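Local atomic coordinates of MPT synthase subunit 2 (Burkholderia ambifaria, PDB entry 7L32), a protein that probably serves as the catalytic large subunit of molybdopterin synthase, which puts sulfur into precursor Z to make molybdopterin during molybdenum cofactor biosynthesis. Residues 117-122 with 155-160; 100-105 with 123-128; 75-80 with 84-89. All coordinates share one frame; numbering follows the deposited sequence.

Contact 1 (117-122 with 155-160); sequences SCEFVM and ARWGVE
Arg156 NH1 meets Glu119 OE1 at 2.8 Å in a salt bridge whose hydrogen bond is weak, bent to 145° at the hydrogen. The carboxylate and guanidinium planes stand nearly perpendicular, and the grip is a single NH1 to OE1 bond, not a two-nitrogen one. Water 1 spans the same pair: it accepts from Arg156 NH1 and makes a weak, less certain contact with Glu119 OE2. The pair ties helix 111-128 to the end of helix 151-156, which closes in a Schellman motif at Gly158, where phi is positive. Trp157, the residue before Gly158, turns its indole against the long helix. Phe120 meets it in a T-shaped (edge-to-face) stack, the phenyl edge directed at the indole face: the planes lie at 89° and the centroid of the five-membered ring is 5.0 Å from that of the phenyl. The Phe120 side chain leaves its helix with CG anti to the backbone N (chi1 172°), which carries CD1 over the indole while CB makes a CH-pi contact with the six-membered ring, 4.0 Å from its centroid. Arg156 CG lies over the opposite face of the indole, so the tryptophan is sandwiched between an aromatic edge and its neighbour's aliphatic stem. At the rim, Glu119 CG approaches Trp157 CZ2, and the indole N-H is spent on Asp123, one turn further along the long helix. The phenyl also touches Glu76 and Arg80 of helix 65-80. Phe120 CD1 is 3.6 Å from both Trp157 CD2 and Trp157 CG.

Contact 2 (100-105 with 123-128); sequences QIVMVA and DYLKTE
Leu125 reaches from the end of helix 111-128 toward strand 100-105, and its tip meets that of Val102 across a helix-on-sheet interface of the alpha/beta fold. From CB, which starts toward the strand, the chain runs to CG, anti to the backbone N (chi1 -177°). There it forks, and CD1 does the touching: it lies 4.0 Å from Val102 CG2 and 4.2 Å from Val104 CG2. One methyl thus rests against two valines, Val102 and Val104, two residues apart on the same face, while the intervening Met103 points away from the helix. The same CD1 also packs on Ile88 of the adjacent strand 85-91, and the side chain touches Leu70 of helix 65-80. The axes of the short segments run oppositely but well tilted, at 145°, and approach to 11.1 Å. Lys126 adds a looser flank: its chain bends twice before extending, and NZ comes within 4.5 Å of Val102 CG1, while the residue also packs on Arg111 of the second subunit. Ile101 and Val102 pair with the single residue Gly43, a classic beta bulge. Within the helix, Thr127 OG1 donates to Asp123 O at 2.9 Å, and the Thr127 backbone N reaches that oxygen from the other face of its carbonyl plane. No hydrogen bond joins strand to helix; the valine-leucine contact is purely apolar, so it implies cohesion by burial and methyl packing.

Contact 3 (75-80 with 84-89); sequences AEAGRR and IDVAIV
Apolar packing carries the contact between Ala77 and Ile84. Ile84 CD1 lies 3.9 Å from Ala77 CB and 3.6 Å from Ala77 O, so the methyl rests on both the side chain and the carbonyl of the helix. With chi1 at 67°, CG1 sits between the backbone N and the carbonyl carbon, and it also comes close to Gly78 CA. Val86, two residues on and on the same face, adds the wider approach of CG2 to Ala77 CB, 4.4 Å. Water 2 bridges the two backbones, donating to Ile84 O and, weakly, to Gly78 O. Charge is handled along the helix, where Arg79 grips Glu76 side-on, NE to OE1 at 2.9 Å and NH2 to OE2 at 2.8 Å, both on the syn side, though tilted out of the carboxylate plane. Arg80 NE takes the anti side of OE2, leaving that oxygen with two donors, and Arg80 NH1 bonds to Trp157 O. In the strand, Asp85 OD1 receives the Val86 N-H from above the carboxylate plane. Helix 65-80 turns back through a four-residue connection into strand 85-91 and packs against its start, a tight helix-to-strand junction of an alpha/beta fold.

In the fold
The three contact centres lie about 12 Å from one another. Along the chain, contact 3 closes before the others open, whereas contacts 1 and 2 interleave, both drawing on helix 111-128. Contacts 2 and 3 reach neighbouring strands, 100-108 and 85-91, of the mixed sheet, joined by backbone bonds such as Ala87 N to Ala105 O. Helices 65-80 and 111-128 pack together over that sheet, and segment 155-160 lies against the two helices, bonded to both by Trp157. Contact 2 is near the centre of the chain; contacts 1 and 2 also touch the second subunit, so helix 111-128 joins the core to the dimer interface.

Contact 1 (117-122 with 155-160)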
ATOM      1  N   SER A 117       3.644  -9.108  -1.980  1.00 16.23           N
ATOM      2  CA  SER A 117       2.605  -9.943  -1.380  1.00 19.13           C
ATOM      3  C   SER A 117       1.264  -9.222  -1.357  1.00 18.21           C
ATOM      4  O   SER A 117       0.215  -9.851  -1.555  1.00 16.29           O
ATOM      5  CB  SER A 117       3.014 -10.383   0.034  1.00 17.64           C
ATOM      6  OG  SER A 117       3.214  -9.284   0.926  1.00 17.55           O
ATOM      7  N   CYS A 118       1.272  -7.905  -1.122  1.00 13.10           N
ATOM      8  CA  CYS A 118       0.012  -7.164  -1.107  1.00 16.26           C
ATOM      9  C   CYS A 118      -0.642  -7.178  -2.484  1.00 17.87           C
ATOM     10  O   CYS A 118      -1.861  -7.407  -2.608  1.00 15.14           O
ATOM     11  CB  CYS A 118       0.256  -5.729  -0.636  1.00 15.68           C
ATOM     12  SG  CYS A 118      -1.256  -4.806  -0.268  1.00 18.83           S
ATOM     13  N   GLU A 119       0.146  -6.947  -3.539  1.00 15.67           N
ATOM     14  CA  GLU A 119      -0.428  -6.979  -4.886  1.00 15.00           C
ATOM     15  C   GLU A 119      -0.866  -8.387  -5.269  1.00 17.13           C
ATOM     16  O   GLU A 119      -1.919  -8.567  -5.904  1.00 14.89           O
ATOM     17  CB  GLU A 119       0.582  -6.441  -5.908  1.00 18.31           C
ATOM     18  CG  GLU A 119       0.029  -6.390  -7.308  1.00 21.70           C
ATOM     19  CD  GLU A 119       0.819  -5.460  -8.246  1.00 26.23           C
ATOM     20  OE1 GLU A 119       2.013  -5.172  -7.988  1.00 23.06           O
ATOM     21  OE2 GLU A 119       0.206  -4.997  -9.226  1.00 26.69           O
ATOM     22  N   PHE A 120      -0.070  -9.393  -4.903  1.00 15.11           N
ATOM     23  CA  PHE A 120      -0.461 -10.782  -5.173  1.00 17.33           C
ATOM     24  C   PHE A 120      -1.812 -11.109  -4.532  1.00 16.96           C
ATOM     25  O   PHE A 120      -2.692 -11.720  -5.170  1.00 18.48           O
ATOM     26  CB  PHE A 120       0.633 -11.743  -4.669  1.00 15.01           C
ATOM     27  CG  PHE A 120       0.226 -13.201  -4.722  1.00 16.23           C
ATOM     28  CD1 PHE A 120       0.379 -13.932  -5.887  1.00 17.36           C
ATOM     29  CD2 PHE A 120      -0.298 -13.837  -3.597  1.00 16.60           C
ATOM     30  CE1 PHE A 120      -0.045 -15.285  -5.969  1.00 21.76           C
ATOM     31  CE2 PHE A 120      -0.707 -15.170  -3.658  1.00 18.10           C
ATOM     32  CZ  PHE A 120      -0.579 -15.906  -4.841  1.00 21.15           C
ATOM     33  N   VAL A 121      -1.981 -10.746  -3.259  1.00 15.10           N
ATOM     34  CA  VAL A 121      -3.241 -11.035  -2.566  1.00 17.94           C
ATOM     35  C   VAL A 121      -4.403 -10.328  -3.260  1.00 16.91           C
ATOM     36  O   VAL A 121      -5.470 -10.920  -3.455  1.00 16.65           O
ATOM     37  CB  VAL A 121      -3.149 -10.652  -1.070  1.00 17.10           C
ATOM     38  CG1 VAL A 121      -4.545 -10.715  -0.393  1.00 15.31           C
ATOM     39  CG2 VAL A 121      -2.165 -11.578  -0.303  1.00 15.12           C
ATOM     40  N   MET A 122      -4.216  -9.061  -3.658  1.00 16.41           N
ATOM     41  CA  MET A 122      -5.283  -8.336  -4.357  1.00 15.89           C
ATOM     42  C   MET A 122      -5.618  -8.989  -5.696  1.00 18.12           C
ATOM     43  O   MET A 122      -6.805  -9.149  -6.037  1.00 18.37           O
ATOM     44  CB  MET A 122      -4.906  -6.851  -4.583  1.00 14.41           C
ATOM     45  CG  MET A 122      -5.208  -5.928  -3.361  1.00 16.90           C
ATOM     46  SD  MET A 122      -6.973  -5.971  -2.874  1.00 21.43           S
ATOM     47  CE  MET A 122      -7.730  -5.370  -4.370  1.00 20.53           C
ATOM     48  N   ALA A 155       0.017 -14.545 -15.570  1.00 32.46           N
ATOM     49  CA  ALA A 155       1.338 -14.823 -16.107  1.00 34.79           C
ATOM     50  C   ALA A 155       2.414 -14.329 -15.152  1.00 32.98           C
ATOM     51  O   ALA A 155       3.416 -15.018 -14.928  1.00 27.92           O
ATOM     52  CB  ALA A 155       1.492 -14.184 -17.490  1.00 36.80           C
ATOM     53  N   ARG A 156       2.204 -13.149 -14.556  1.00 30.30           N
ATOM     54  CA  ARG A 156       3.195 -12.586 -13.647  1.00 27.38           C
ATOM     55  C   ARG A 156       3.463 -13.520 -12.478  1.00 26.85           C
ATOM     56  O   ARG A 156       4.612 -13.690 -12.061  1.00 25.58           O
ATOM     57  CB  ARG A 156       2.726 -11.221 -13.125  1.00 29.83           C
ATOM     58  CG  ARG A 156       3.617 -10.685 -12.006  1.00 32.46           C
ATOM     59  CD  ARG A 156       3.205  -9.279 -11.541  1.00 32.89           C
ATOM     60  NE  ARG A 156       4.154  -8.724 -10.578  1.00 31.95           N
ATOM     61  CZ  ARG A 156       3.967  -7.581  -9.925  1.00 41.19           C
ATOM     62  NH1 ARG A 156       2.865  -6.865 -10.083  1.00 36.06           N
ATOM     63  NH2 ARG A 156       4.905  -7.147  -9.089  1.00 38.35           N
ATOM     64  N   TRP A 157       2.419 -14.131 -11.924  1.00 21.88           N
ATOM     65  CA  TRP A 157       2.576 -14.945 -10.727  1.00 22.13           C
ATOM     66  C   TRP A 157       2.837 -16.430 -11.033  1.00 23.47           C
ATOM     67  O   TRP A 157       2.842 -17.242 -10.109  1.00 23.14           O
ATOM     68  CB  TRP A 157       1.374 -14.764  -9.788  1.00 24.87           C
ATOM     69  CG  TRP A 157       1.100 -13.304  -9.390  1.00 25.08           C
ATOM     70  CD1 TRP A 157      -0.056 -12.596  -9.614  1.00 26.53           C
ATOM     71  CD2 TRP A 157       2.005 -12.387  -8.730  1.00 22.65           C
ATOM     72  NE1 TRP A 157       0.074 -11.307  -9.129  1.00 22.56           N
ATOM     73  CE2 TRP A 157       1.320 -11.157  -8.577  1.00 23.24           C
ATOM     74  CE3 TRP A 157       3.323 -12.496  -8.243  1.00 26.19           C
ATOM     75  CZ2 TRP A 157       1.912 -10.027  -7.965  1.00 25.33           C
ATOM     76  CZ3 TRP A 157       3.915 -11.372  -7.637  1.00 23.03           C
ATOM     77  CH2 TRP A 157       3.202 -10.161  -7.495  1.00 21.60           C
ATOM     78  N   GLY A 158       2.994 -16.800 -12.305  1.00 26.87           N
ATOM     79  CA  GLY A 158       3.391 -18.146 -12.705  1.00 27.56           C
ATOM     80  C   GLY A 158       2.297 -19.183 -12.778  1.00 33.72           C
ATOM     81  O   GLY A 158       2.594 -20.381 -12.733  1.00 35.20           O
ATOM     82  N   VAL A 159       1.045 -18.774 -12.955  1.00 37.60           N
ATOM     83  CA  VAL A 159      -0.080 -19.702 -13.004  1.00 51.78           C
ATOM     84  C   VAL A 159      -0.742 -19.632 -14.377  1.00 63.24           C
ATOM     85  O   VAL A 159      -0.681 -18.610 -15.069  1.00 62.32           O
ATOM     86  CB  VAL A 159      -1.101 -19.430 -11.873  1.00 55.57           C
ATOM     87  CG1 VAL A 159      -0.425 -19.521 -10.498  1.00 47.77           C
ATOM     88  CG2 VAL A 159      -1.758 -18.089 -12.057  1.00 49.82           C
ATOM     89  N   GLU A 160      -1.274 -20.765 -14.822  1.00 76.21           N
ATOM     90  CA  GLU A 160      -1.984 -20.817 -16.098  1.00 86.51           C
ATOM     91  C   GLU A 160      -3.361 -21.454 -15.936  1.00 83.35           C
ATOM     92  O   GLU A 160      -3.507 -22.670 -16.059  1.00104.24           O
ATOM     93  CB  GLU A 160      -1.172 -21.584 -17.142  1.00 88.14           C
TER
HETATM   94  O   HOH W   1       0.005  -7.679 -10.834  1.00 26.13           O

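Contact 2 (100-105 with 123-128)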
ATOM      1  N   GLN A 100     -15.590   2.666   0.838  1.00 30.91           N
ATOM      2  CA  GLN A 100     -14.555   1.638   0.863  1.00 28.89           C
ATOM      3  C   GLN A 100     -15.166   0.265   0.620  1.00 28.24           C
ATOM      4  O   GLN A 100     -16.221  -0.064   1.174  1.00 30.14           O
ATOM      5  CB  GLN A 100     -13.835   1.641   2.209  1.00 32.10           C
ATOM      6  CG  GLN A 100     -13.052   2.917   2.491  1.00 38.29           C
ATOM      7  CD  GLN A 100     -12.323   2.892   3.830  1.00 38.36           C
ATOM      8  OE1 GLN A 100     -11.146   3.242   3.905  1.00 35.83           O
ATOM      9  NE2 GLN A 100     -13.030   2.508   4.896  1.00 32.22           N
ATOM     10  N   ILE A 101     -14.490  -0.541  -0.197  1.00 23.05           N
ATOM     11  CA  ILE A 101     -14.904  -1.926  -0.481  1.00 24.29           C
ATOM     12  C   ILE A 101     -14.020  -2.929   0.244  1.00 25.88           C
ATOM     13  O   ILE A 101     -14.502  -3.866   0.875  1.00 22.96           O
ATOM     14  CB  ILE A 101     -14.867  -2.205  -2.002  1.00 26.92           C
ATOM     15  CG1 ILE A 101     -15.780  -1.265  -2.773  1.00 34.82           C
ATOM     16  CG2 ILE A 101     -15.243  -3.657  -2.305  1.00 31.01           C
ATOM     17  CD1 ILE A 101     -15.496  -1.303  -4.267  1.00 35.17           C
ATOM     18  N   VAL A 102     -12.709  -2.775   0.118  1.00 18.91           N
ATOM     19  CA  VAL A 102     -11.797  -3.840   0.514  1.00 18.89           C
ATOM     20  C   VAL A 102     -10.497  -3.186   0.940  1.00 18.24           C
ATOM     21  O   VAL A 102     -10.099  -2.164   0.382  1.00 19.72           O
ATOM     22  CB  VAL A 102     -11.588  -4.838  -0.647  1.00 18.15           C
ATOM     23  CG1 VAL A 102     -11.114  -4.126  -1.906  1.00 22.49           C
ATOM     24  CG2 VAL A 102     -10.636  -5.968  -0.266  1.00 22.31           C
ATOM     25  N   MET A 103      -9.864  -3.755   1.956  1.00 17.88           N
ATOM     26  CA  MET A 103      -8.493  -3.386   2.280  1.00 20.50           C
ATOM     27  C   MET A 103      -7.662  -4.647   2.430  1.00 20.69           C
ATOM     28  O   MET A 103      -8.133  -5.663   2.960  1.00 17.06           O
ATOM     29  CB  MET A 103      -8.409  -2.533   3.562  1.00 18.93           C
ATOM     30  CG  MET A 103      -8.895  -3.181   4.854  1.00 26.25           C
ATOM     31  SD  MET A 103      -7.963  -2.406   6.221  1.00 33.31           S
ATOM     32  CE  MET A 103      -6.415  -3.239   6.003  1.00 25.63           C
ATOM     33  N   VAL A 104      -6.431  -4.582   1.938  1.00 16.26           N
ATOM     34  CA  VAL A 104      -5.443  -5.631   2.147  1.00 16.88           C
ATOM     35  C   VAL A 104      -4.202  -4.945   2.698  1.00 18.27           C
ATOM     36  O   VAL A 104      -3.780  -3.921   2.153  1.00 18.11           O
ATOM     37  CB  VAL A 104      -5.104  -6.383   0.848  1.00 15.30           C
ATOM     38  CG1 VAL A 104      -3.924  -7.351   1.106  1.00 15.96           C
ATOM     39  CG2 VAL A 104      -6.351  -7.173   0.352  1.00 17.12           C
ATOM     40  N   ALA A 105      -3.667  -5.462   3.801  1.00 15.62           N
ATOM     41  CA  ALA A 105      -2.422  -4.932   4.372  1.00 19.41           C
ATOM     42  C   ALA A 105      -1.453  -6.088   4.602  1.00 20.92           C
ATOM     43  O   ALA A 105      -1.859  -7.167   5.053  1.00 19.87           O
ATOM     44  CB  ALA A 105      -2.688  -4.199   5.688  1.00 18.43           C
ATOM     45  N   ASP A 123      -4.594  -9.372  -6.476  1.00 15.71           N
ATOM     46  CA  ASP A 123      -4.838 -10.016  -7.774  1.00 17.74           C
ATOM     47  C   ASP A 123      -5.618 -11.317  -7.598  1.00 20.88           C
ATOM     48  O   ASP A 123      -6.559 -11.598  -8.344  1.00 20.80           O
ATOM     49  CB  ASP A 123      -3.515 -10.317  -8.482  1.00 19.49           C
ATOM     50  CG  ASP A 123      -2.863  -9.078  -9.082  1.00 24.75           C
ATOM     51  OD1 ASP A 123      -3.537  -8.031  -9.237  1.00 23.10           O
ATOM     52  OD2 ASP A 123      -1.662  -9.176  -9.391  1.00 22.14           O
ATOM     53  N   TYR A 124      -5.194 -12.145  -6.642  1.00 18.41           N
ATOM     54  CA  TYR A 124      -5.840 -13.442  -6.402  1.00 23.87           C
ATOM     55  C   TYR A 124      -7.250 -13.245  -5.851  1.00 21.45           C
ATOM     56  O   TYR A 124      -8.202 -13.929  -6.269  1.00 24.31           O
ATOM     57  CB  TYR A 124      -4.957 -14.226  -5.420  1.00 20.69           C
ATOM     58  CG  TYR A 124      -5.086 -15.730  -5.287  1.00 30.24           C
ATOM     59  CD1 TYR A 124      -6.147 -16.434  -5.849  1.00 30.86           C
ATOM     60  CD2 TYR A 124      -4.172 -16.441  -4.502  1.00 29.55           C
ATOM     61  CE1 TYR A 124      -6.268 -17.820  -5.677  1.00 38.38           C
ATOM     62  CE2 TYR A 124      -4.282 -17.832  -4.326  1.00 33.87           C
ATOM     63  CZ  TYR A 124      -5.336 -18.510  -4.916  1.00 39.57           C
ATOM     64  OH  TYR A 124      -5.463 -19.879  -4.748  1.00 38.16           O
ATOM     65  N   LEU A 125      -7.406 -12.288  -4.935  1.00 20.81           N
ATOM     66  CA  LEU A 125      -8.730 -11.935  -4.419  1.00 27.63           C
ATOM     67  C   LEU A 125      -9.678 -11.539  -5.549  1.00 25.10           C
ATOM     68  O   LEU A 125     -10.806 -12.056  -5.652  1.00 22.63           O
ATOM     69  CB  LEU A 125      -8.589 -10.786  -3.405  1.00 24.68           C
ATOM     70  CG  LEU A 125      -9.819 -10.255  -2.657  1.00 32.95           C
ATOM     71  CD1 LEU A 125      -9.355  -9.587  -1.347  1.00 32.66           C
ATOM     72  CD2 LEU A 125     -10.643  -9.254  -3.488  1.00 25.26           C
ATOM     73  N   LYS A 126      -9.242 -10.607  -6.404  1.00 21.17           N
ATOM     74  CA  LYS A 126     -10.134 -10.053  -7.426  1.00 26.66           C
ATOM     75  C   LYS A 126     -10.511 -11.085  -8.485  1.00 29.18           C
ATOM     76  O   LYS A 126     -11.607 -11.018  -9.063  1.00 30.35           O
ATOM     77  CB  LYS A 126      -9.484  -8.824  -8.070  1.00 27.88           C
ATOM     78  CG  LYS A 126      -9.509  -7.587  -7.171  1.00 27.05           C
ATOM     79  CD  LYS A 126     -10.953  -7.061  -7.025  1.00 32.64           C
ATOM     80  CE  LYS A 126     -11.055  -5.817  -6.130  1.00 37.09           C
ATOM     81  NZ  LYS A 126     -12.476  -5.259  -6.016  1.00 36.74           N
ATOM     82  N   THR A 127      -9.650 -12.066  -8.724  1.00 27.95           N
ATOM     83  CA  THR A 127      -9.930 -13.062  -9.745  1.00 35.12           C
ATOM     84  C   THR A 127     -10.538 -14.343  -9.191  1.00 32.45           C
ATOM     85  O   THR A 127     -11.222 -15.055  -9.943  1.00 35.71           O
ATOM     86  CB  THR A 127      -8.648 -13.388 -10.538  1.00 37.86           C
ATOM     87  OG1 THR A 127      -7.650 -13.932  -9.660  1.00 32.60           O
ATOM     88  CG2 THR A 127      -8.095 -12.120 -11.196  1.00 37.35           C
ATOM     89  N   GLU A 128     -10.352 -14.656  -7.900  1.00 26.12           N
ATOM     90  CA  GLU A 128     -10.799 -15.959  -7.408  1.00 32.76           C
ATOM     91  C   GLU A 128     -11.755 -15.961  -6.214  1.00 31.01           C
ATOM     92  O   GLU A 128     -12.427 -16.977  -6.006  1.00 28.85           O
ATOM     93  CB  GLU A 128      -9.591 -16.846  -7.059  1.00 31.68           C
ATOM     94  CG  GLU A 128      -8.727 -17.216  -8.273  1.00 32.30           C
ATOM     95  CD  GLU A 128      -9.492 -17.974  -9.344  1.00 52.60           C
ATOM     96  OE1 GLU A 128     -10.326 -18.845  -8.995  1.00 58.24           O
ATOM     97  OE2 GLU A 128      -9.262 -17.694 -10.541  1.00 57.33           O
TER

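Contact 3 (75-80 with 84-89)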
ATOM      1  N   ALA A  75      -2.655 -17.667   2.869  1.00 20.27           N
ATOM      2  CA  ALA A  75      -1.707 -18.744   3.142  1.00 23.77           C
ATOM      3  C   ALA A  75      -0.716 -18.922   1.991  1.00 20.37           C
ATOM      4  O   ALA A  75       0.481 -19.138   2.222  1.00 20.26           O
ATOM      5  CB  ALA A  75      -2.457 -20.060   3.415  1.00 24.49           C
ATOM      6  N   GLU A  76      -1.200 -18.847   0.747  1.00 18.73           N
ATOM      7  CA  GLU A  76      -0.314 -18.944  -0.418  1.00 20.15           C
ATOM      8  C   GLU A  76       0.657 -17.766  -0.490  1.00 22.09           C
ATOM      9  O   GLU A  76       1.833 -17.951  -0.831  1.00 19.69           O
ATOM     10  CB  GLU A  76      -1.130 -19.048  -1.709  1.00 21.95           C
ATOM     11  CG  GLU A  76      -0.301 -18.971  -3.006  1.00 20.02           C
ATOM     12  CD  GLU A  76       0.690 -20.137  -3.190  1.00 28.44           C
ATOM     13  OE1 GLU A  76       0.653 -21.150  -2.443  1.00 23.51           O
ATOM     14  OE2 GLU A  76       1.520 -20.042  -4.110  1.00 24.75           O
ATOM     15  N   ALA A  77       0.194 -16.552  -0.163  1.00 17.28           N
ATOM     16  CA  ALA A  77       1.130 -15.429  -0.062  1.00 18.66           C
ATOM     17  C   ALA A  77       2.224 -15.727   0.953  1.00 21.54           C
ATOM     18  O   ALA A  77       3.401 -15.423   0.717  1.00 19.39           O
ATOM     19  CB  ALA A  77       0.401 -14.133   0.318  1.00 15.74           C
ATOM     20  N   GLY A  78       1.851 -16.314   2.102  1.00 16.85           N
ATOM     21  CA  GLY A  78       2.842 -16.672   3.100  1.00 21.31           C
ATOM     22  C   GLY A  78       3.803 -17.756   2.646  1.00 25.68           C
ATOM     23  O   GLY A  78       4.960 -17.789   3.088  1.00 21.69           O
ATOM     24  N   ARG A  79       3.338 -18.677   1.793  1.00 21.45           N
ATOM     25  CA  ARG A  79       4.228 -19.696   1.236  1.00 22.37           C
ATOM     26  C   ARG A  79       5.253 -19.068   0.294  1.00 21.54           C
ATOM     27  O   ARG A  79       6.417 -19.481   0.265  1.00 22.07           O
ATOM     28  CB  ARG A  79       3.408 -20.749   0.477  1.00 19.64           C
ATOM     29  CG  ARG A  79       4.201 -22.016   0.091  1.00 25.43           C
ATOM     30  CD  ARG A  79       3.459 -22.893  -0.924  1.00 27.07           C
ATOM     31  NE  ARG A  79       3.305 -22.177  -2.184  1.00 25.58           N
ATOM     32  CZ  ARG A  79       4.274 -22.042  -3.085  1.00 30.06           C
ATOM     33  NH1 ARG A  79       5.465 -22.599  -2.910  1.00 23.55           N
ATOM     34  NH2 ARG A  79       4.047 -21.320  -4.185  1.00 21.41           N
ATOM     35  N   ARG A  80       4.826 -18.095  -0.505  1.00 19.72           N
ATOM     36  CA  ARG A  80       5.714 -17.483  -1.492  1.00 19.16           C
ATOM     37  C   ARG A  80       6.700 -16.515  -0.846  1.00 18.82           C
ATOM     38  O   ARG A  80       7.846 -16.411  -1.293  1.00 22.72           O
ATOM     39  CB  ARG A  80       4.902 -16.751  -2.554  1.00 20.54           C
ATOM     40  CG  ARG A  80       4.136 -17.665  -3.528  1.00 23.68           C
ATOM     41  CD  ARG A  80       3.151 -16.864  -4.377  1.00 20.93           C
ATOM     42  NE  ARG A  80       2.440 -17.705  -5.348  1.00 20.58           N
ATOM     43  CZ  ARG A  80       2.520 -17.559  -6.659  1.00 21.09           C
ATOM     44  NH1 ARG A  80       3.260 -16.593  -7.208  1.00 19.77           N
ATOM     45  NH2 ARG A  80       1.818 -18.372  -7.445  1.00 23.22           N
ATOM     46  N   ILE A  84       6.108 -12.892   6.046  1.00 22.33           N
ATOM     47  CA  ILE A  84       5.133 -11.802   5.958  1.00 21.35           C
ATOM     48  C   ILE A  84       3.956 -12.116   6.880  1.00 25.88           C
ATOM     49  O   ILE A  84       3.820 -13.243   7.373  1.00 23.44           O
ATOM     50  CB  ILE A  84       4.631 -11.573   4.522  1.00 21.93           C
ATOM     51  CG1 ILE A  84       3.802 -12.777   4.038  1.00 21.74           C
ATOM     52  CG2 ILE A  84       5.795 -11.280   3.567  1.00 19.91           C
ATOM     53  CD1 ILE A  84       2.953 -12.481   2.784  1.00 20.12           C
ATOM     54  N   ASP A  85       3.119 -11.120   7.143  1.00 20.87           N
ATOM     55  CA  ASP A  85       1.793 -11.332   7.719  1.00 20.09           C
ATOM     56  C   ASP A  85       0.822 -10.510   6.888  1.00 26.01           C
ATOM     57  O   ASP A  85       1.219  -9.518   6.245  1.00 17.81           O
ATOM     58  CB  ASP A  85       1.722 -10.938   9.212  1.00 21.08           C
ATOM     59  CG  ASP A  85       0.545 -11.581   9.952  1.00 24.16           C
ATOM     60  OD1 ASP A  85      -0.166 -12.432   9.351  1.00 24.76           O
ATOM     61  OD2 ASP A  85       0.335 -11.235  11.142  1.00 23.31           O
ATOM     62  N   VAL A  86      -0.443 -10.957   6.863  1.00 17.68           N
ATOM     63  CA  VAL A  86      -1.462 -10.476   5.929  1.00 17.12           C
ATOM     64  C   VAL A  86      -2.751 -10.206   6.693  1.00 21.72           C
ATOM     65  O   VAL A  86      -3.185 -11.042   7.494  1.00 20.93           O
ATOM     66  CB  VAL A  86      -1.764 -11.518   4.817  1.00 22.15           C
ATOM     67  CG1 VAL A  86      -2.854 -10.992   3.854  1.00 16.42           C
ATOM     68  CG2 VAL A  86      -0.512 -11.947   4.078  1.00 19.95           C
ATOM     69  N   ALA A  87      -3.401  -9.076   6.402  1.00 18.20           N
ATOM     70  CA  ALA A  87      -4.747  -8.809   6.910  1.00 22.04           C
ATOM     71  C   ALA A  87      -5.654  -8.446   5.742  1.00 22.74           C
ATOM     72  O   ALA A  87      -5.244  -7.719   4.836  1.00 19.95           O
ATOM     73  CB  ALA A  87      -4.757  -7.678   7.956  1.00 23.82           C
ATOM     74  N   ILE A  88      -6.877  -8.986   5.733  1.00 19.91           N
ATOM     75  CA  ILE A  88      -7.853  -8.694   4.685  1.00 17.72           C
ATOM     76  C   ILE A  88      -9.183  -8.382   5.355  1.00 20.38           C
ATOM     77  O   ILE A  88      -9.652  -9.162   6.199  1.00 20.33           O
ATOM     78  CB  ILE A  88      -8.033  -9.876   3.707  1.00 20.00           C
ATOM     79  CG1 ILE A  88      -6.689 -10.335   3.109  1.00 19.35           C
ATOM     80  CG2 ILE A  88      -9.065  -9.500   2.584  1.00 18.88           C
ATOM     81  CD1 ILE A  88      -6.754 -11.699   2.375  1.00 18.57           C
ATOM     82  N   VAL A  89      -9.787  -7.250   4.991  1.00 18.15           N
ATOM     83  CA  VAL A  89     -11.172  -6.945   5.373  1.00 19.06           C
ATOM     84  C   VAL A  89     -11.937  -6.619   4.097  1.00 22.17           C
ATOM     85  O   VAL A  89     -11.545  -5.718   3.346  1.00 20.92           O
ATOM     86  CB  VAL A  89     -11.272  -5.776   6.366  1.00 21.75           C
ATOM     87  CG1 VAL A  89     -12.747  -5.569   6.807  1.00 24.04           C
ATOM     88  CG2 VAL A  89     -10.360  -5.996   7.598  1.00 26.15           C
TER
HETATM   89  O   HOH W   2       4.727 -16.037   6.105  1.00 38.11           O